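Local coordinates for probable sulfate-binding lipoprotein SubI (Mycobacterium tuberculosis, PDB 6DDN) that probably binds sulfate outside the cell membrane, as a lipoprotein of the prokaryotic sulfate-binding family, and serves as its carrier for uptake, at residues S91-A99 / F109-L118. Sequence-based numbering, arbitrary orientation.
Sequences SADQSRGVA and FSVEPDIARL. With SO4 (sulfate ion), chain E.
Arg-117 lies as a knob among Ala-92, Ser-95, Arg-96 and Ala-99 of the neighbouring helix. Its CB passes Ser-95 OG, and CD packs near that hydroxyl and Arg-96 CG. With CG trans to the backbone N the chain runs out across helix 91-99; the bend at chi3 (-69°) brings NH2 back toward Asp-114 and leaves NE and NH1 facing a sulfate ion, probably from the crystallisation liquor. Both bond its O4, NH1 at 3.0 Å. Arg-96, its guanidinium turned 68° from that of Arg-117, directs NE (modelled doubtfully short) and, weakly, NH1 to O2; Asp-93 OD1 and Leu-173 O also hold it. Arg-117 NH2 makes a salt bridge to Asp-114 OD1 (3.1 Å), in the guanidinium plane and on OD1's anti side, and a weak bond to Ser-95 OG, which donates to a lone pair of Asp-114 O (2.6 Å). One turn earlier Ser-91 OG donates to Asp-114 OD2 (2.7 Å), from above the carboxylate plane, and accepts from Ser-110 N (2.9 Å). Beside Ser-110, whose OG bonds Tyr-236, lies a second sulfate, consistent with a ligand pocket. Ser-95 CB makes an off-centre CH-pi contact with Phe-109; Leu-118 CD2 meets Ala-99 CB at 3.6 Å. Helix 91-99 is the beta-alpha-beta crossover between strands 83-88 and 106-108, consistent with a type 2 periplasmic binding protein; helix 113-120 follows nearly parallel (11°, axes 9.1 Å apart), Phe-109 and Val-98 resting on Val-57 of strand 53-58 and Leu-118 on Val-107.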
loop_
_atom_site.group_PDB
_atom_site.type_symbol
_atom_site.label_atom_id
_atom_site.label_comp_id
_atom_site.label_asym_id
_atom_site.label_seq_id
_atom_site.Cartn_x
_atom_site.Cartn_y
_atom_site.Cartn_z
ATOM N N SER A 91 -8.765 2.398 -1.424
ATOM C CA SER A 91 -8.129 2.256 -2.732
ATOM C C SER A 91 -9.141 1.894 -3.814
ATOM O O SER A 91 -9.229 2.569 -4.847
ATOM C CB SER A 91 -7.020 1.207 -2.660
ATOM O OG SER A 91 -6.230 1.215 -3.837
ATOM N N ALA A 92 -9.917 0.829 -3.594
ATOM C CA ALA A 92 -10.882 0.399 -4.602
ATOM C C ALA A 92 -11.987 1.431 -4.794
ATOM O O ALA A 92 -12.445 1.656 -5.920
ATOM C CB ALA A 92 -11.474 -0.958 -4.221
ATOM N N ASP A 93 -12.433 2.065 -3.705
ATOM C CA ASP A 93 -13.432 3.123 -3.823
ATOM C C ASP A 93 -12.903 4.285 -4.652
ATOM O O ASP A 93 -13.628 4.848 -5.482
ATOM C CB ASP A 93 -13.854 3.608 -2.436
ATOM C CG ASP A 93 -14.741 2.613 -1.712
ATOM O OD1 ASP A 93 -15.048 1.551 -2.293
ATOM O OD2 ASP A 93 -15.134 2.900 -0.561
ATOM N N GLN A 94 -11.638 4.658 -4.444
ATOM C CA GLN A 94 -11.046 5.735 -5.230
ATOM C C GLN A 94 -10.915 5.338 -6.695
ATOM O O GLN A 94 -11.117 6.169 -7.588
ATOM C CB GLN A 94 -9.685 6.119 -4.652
ATOM C CG GLN A 94 -9.752 6.778 -3.284
ATOM C CD GLN A 94 -9.985 8.274 -3.362
ATOM O OE1 GLN A 94 -9.040 9.055 -3.482
ATOM N NE2 GLN A 94 -11.249 8.681 -3.291
ATOM N N SER A 95 -10.578 4.074 -6.960
ATOM C CA SER A 95 -10.478 3.610 -8.339
ATOM C C SER A 95 -11.827 3.683 -9.043
ATOM O O SER A 95 -11.911 4.125 -10.194
ATOM C CB SER A 95 -9.930 2.185 -8.374
ATOM O OG SER A 95 -9.669 1.769 -9.703
ATOM N N ARG A 96 -12.894 3.258 -8.364
ATOM C CA ARG A 96 -14.223 3.327 -8.961
ATOM C C ARG A 96 -14.638 4.768 -9.218
ATOM O O ARG A 96 -15.235 5.071 -10.257
ATOM C CB ARG A 96 -15.238 2.627 -8.060
ATOM C CG ARG A 96 -15.176 1.122 -8.157
ATOM C CD ARG A 96 -15.969 0.447 -7.058
ATOM N NE ARG A 96 -15.395 -0.856 -6.742
ATOM C CZ ARG A 96 -14.962 -1.214 -5.538
ATOM N NH1 ARG A 96 -14.446 -2.421 -5.351
ATOM N NH2 ARG A 96 -15.051 -0.370 -4.518
ATOM N N GLY A 97 -14.332 5.667 -8.281
ATOM C CA GLY A 97 -14.667 7.068 -8.475
ATOM C C GLY A 97 -14.132 7.620 -9.779
ATOM O O GLY A 97 -14.876 8.193 -10.579
ATOM N N VAL A 98 -12.829 7.452 -10.017
ATOM C CA VAL A 98 -12.228 7.966 -11.244
ATOM C C VAL A 98 -12.768 7.223 -12.458
ATOM O O VAL A 98 -12.980 7.818 -13.522
ATOM C CB VAL A 98 -10.695 7.883 -11.169
ATOM C CG1 VAL A 98 -10.072 8.590 -12.362
ATOM C CG2 VAL A 98 -10.191 8.477 -9.863
ATOM N N ALA A 99 -12.998 5.914 -12.322
ATOM C CA ALA A 99 -13.566 5.146 -13.423
ATOM C C ALA A 99 -14.905 5.712 -13.866
ATOM O O ALA A 99 -15.253 5.632 -15.050
ATOM C CB ALA A 99 -13.723 3.680 -13.020
ATOM N N PHE A 109 -2.581 3.977 -6.434
ATOM C CA PHE A 109 -3.464 3.084 -5.704
ATOM C C PHE A 109 -2.663 2.041 -4.936
ATOM O O PHE A 109 -1.463 1.855 -5.147
ATOM C CB PHE A 109 -4.460 2.424 -6.662
ATOM C CG PHE A 109 -5.473 3.381 -7.217
ATOM C CD1 PHE A 109 -5.936 4.435 -6.446
ATOM C CD2 PHE A 109 -5.950 3.242 -8.510
ATOM C CE1 PHE A 109 -6.867 5.328 -6.947
ATOM C CE2 PHE A 109 -6.882 4.132 -9.019
ATOM C CZ PHE A 109 -7.338 5.177 -8.235
ATOM N N SER A 110 -3.356 1.369 -4.015
ATOM C CA SER A 110 -2.701 0.384 -3.161
ATOM C C SER A 110 -2.228 -0.820 -3.961
ATOM O O SER A 110 -1.130 -1.336 -3.725
ATOM C CB SER A 110 -3.654 -0.058 -2.051
ATOM O OG SER A 110 -3.127 -1.161 -1.337
ATOM N N VAL A 111 -3.039 -1.283 -4.910
ATOM C CA VAL A 111 -2.767 -2.514 -5.636
ATOM C C VAL A 111 -2.958 -2.281 -7.129
ATOM O O VAL A 111 -3.749 -1.431 -7.551
ATOM C CB VAL A 111 -3.667 -3.668 -5.146
ATOM C CG1 VAL A 111 -3.345 -4.020 -3.703
ATOM C CG2 VAL A 111 -5.133 -3.285 -5.283
ATOM N N GLU A 112 -2.222 -3.054 -7.929
ATOM C CA GLU A 112 -2.316 -2.934 -9.382
ATOM C C GLU A 112 -3.726 -3.138 -9.933
ATOM O O GLU A 112 -4.088 -2.423 -10.884
ATOM C CB GLU A 112 -1.334 -3.914 -10.040
ATOM C CG GLU A 112 -1.356 -3.903 -11.565
ATOM C CD GLU A 112 -2.346 -4.895 -12.146
ATOM O OE1 GLU A 112 -2.725 -4.736 -13.325
ATOM O OE2 GLU A 112 -2.749 -5.828 -11.421
ATOM N N PRO A 113 -4.545 -4.079 -9.434
ATOM C CA PRO A 113 -5.927 -4.188 -9.943
ATOM C C PRO A 113 -6.678 -2.869 -9.985
ATOM O O PRO A 113 -7.471 -2.641 -10.908
ATOM C CB PRO A 113 -6.576 -5.164 -8.958
ATOM C CG PRO A 113 -5.463 -6.011 -8.492
ATOM C CD PRO A 113 -4.206 -5.207 -8.543
ATOM N N ASP A 114 -6.448 -1.990 -9.008
ATOM C CA ASP A 114 -7.116 -0.696 -9.001
ATOM C C ASP A 114 -6.627 0.209 -10.126
ATOM O O ASP A 114 -7.288 1.206 -10.434
ATOM C CB ASP A 114 -6.925 -0.021 -7.644
ATOM C CG ASP A 114 -7.633 -0.762 -6.525
ATOM O OD1 ASP A 114 -8.709 -1.342 -6.785
ATOM O OD2 ASP A 114 -7.118 -0.767 -5.389
ATOM N N ILE A 115 -5.490 -0.114 -10.737
ATOM C CA ILE A 115 -5.077 0.558 -11.965
ATOM C C ILE A 115 -5.685 -0.120 -13.185
ATOM O O ILE A 115 -6.104 0.551 -14.131
ATOM C CB ILE A 115 -3.538 0.606 -12.059
ATOM C CG1 ILE A 115 -2.947 1.365 -10.870
ATOM C CG2 ILE A 115 -3.106 1.259 -13.357
ATOM C CD1 ILE A 115 -3.311 2.833 -10.839
ATOM N N ALA A 116 -5.753 -1.454 -13.166
ATOM C CA ALA A 116 -6.313 -2.194 -14.291
ATOM C C ALA A 116 -7.775 -1.842 -14.532
ATOM O O ALA A 116 -8.222 -1.823 -15.685
ATOM C CB ALA A 116 -6.159 -3.697 -14.058
ATOM N N ARG A 117 -8.535 -1.572 -13.467
ATOM C CA ARG A 117 -9.919 -1.142 -13.646
ATOM C C ARG A 117 -9.989 0.131 -14.479
ATOM O O ARG A 117 -10.849 0.260 -15.358
ATOM C CB ARG A 117 -10.592 -0.933 -12.290
ATOM C CG ARG A 117 -12.009 -0.375 -12.393
ATOM C CD ARG A 117 -12.572 0.039 -11.041
ATOM N NE ARG A 117 -12.841 -1.106 -10.177
ATOM C CZ ARG A 117 -12.039 -1.503 -9.194
ATOM N NH1 ARG A 117 -12.361 -2.557 -8.456
ATOM N NH2 ARG A 117 -10.913 -0.846 -8.946
ATOM N N LEU A 118 -9.082 1.076 -14.226
ATOM C CA LEU A 118 -9.058 2.307 -15.009
ATOM C C LEU A 118 -8.593 2.055 -16.437
ATOM O O LEU A 118 -9.039 2.743 -17.362
ATOM C CB LEU A 118 -8.161 3.341 -14.335
ATOM C CG LEU A 118 -8.600 3.757 -12.934
ATOM C CD1 LEU A 118 -7.950 5.064 -12.573
ATOM C CD2 LEU A 118 -10.110 3.880 -12.859
HETATM S S SO4 E . -15.939 -3.202 -9.561
HETATM O O1 SO4 E . -16.221 -2.007 -10.350
HETATM O O2 SO4 E . -15.900 -2.853 -8.144
HETATM O O3 SO4 E . -16.984 -4.195 -9.785
HETATM O O4 SO4 E . -14.651 -3.759 -9.963
#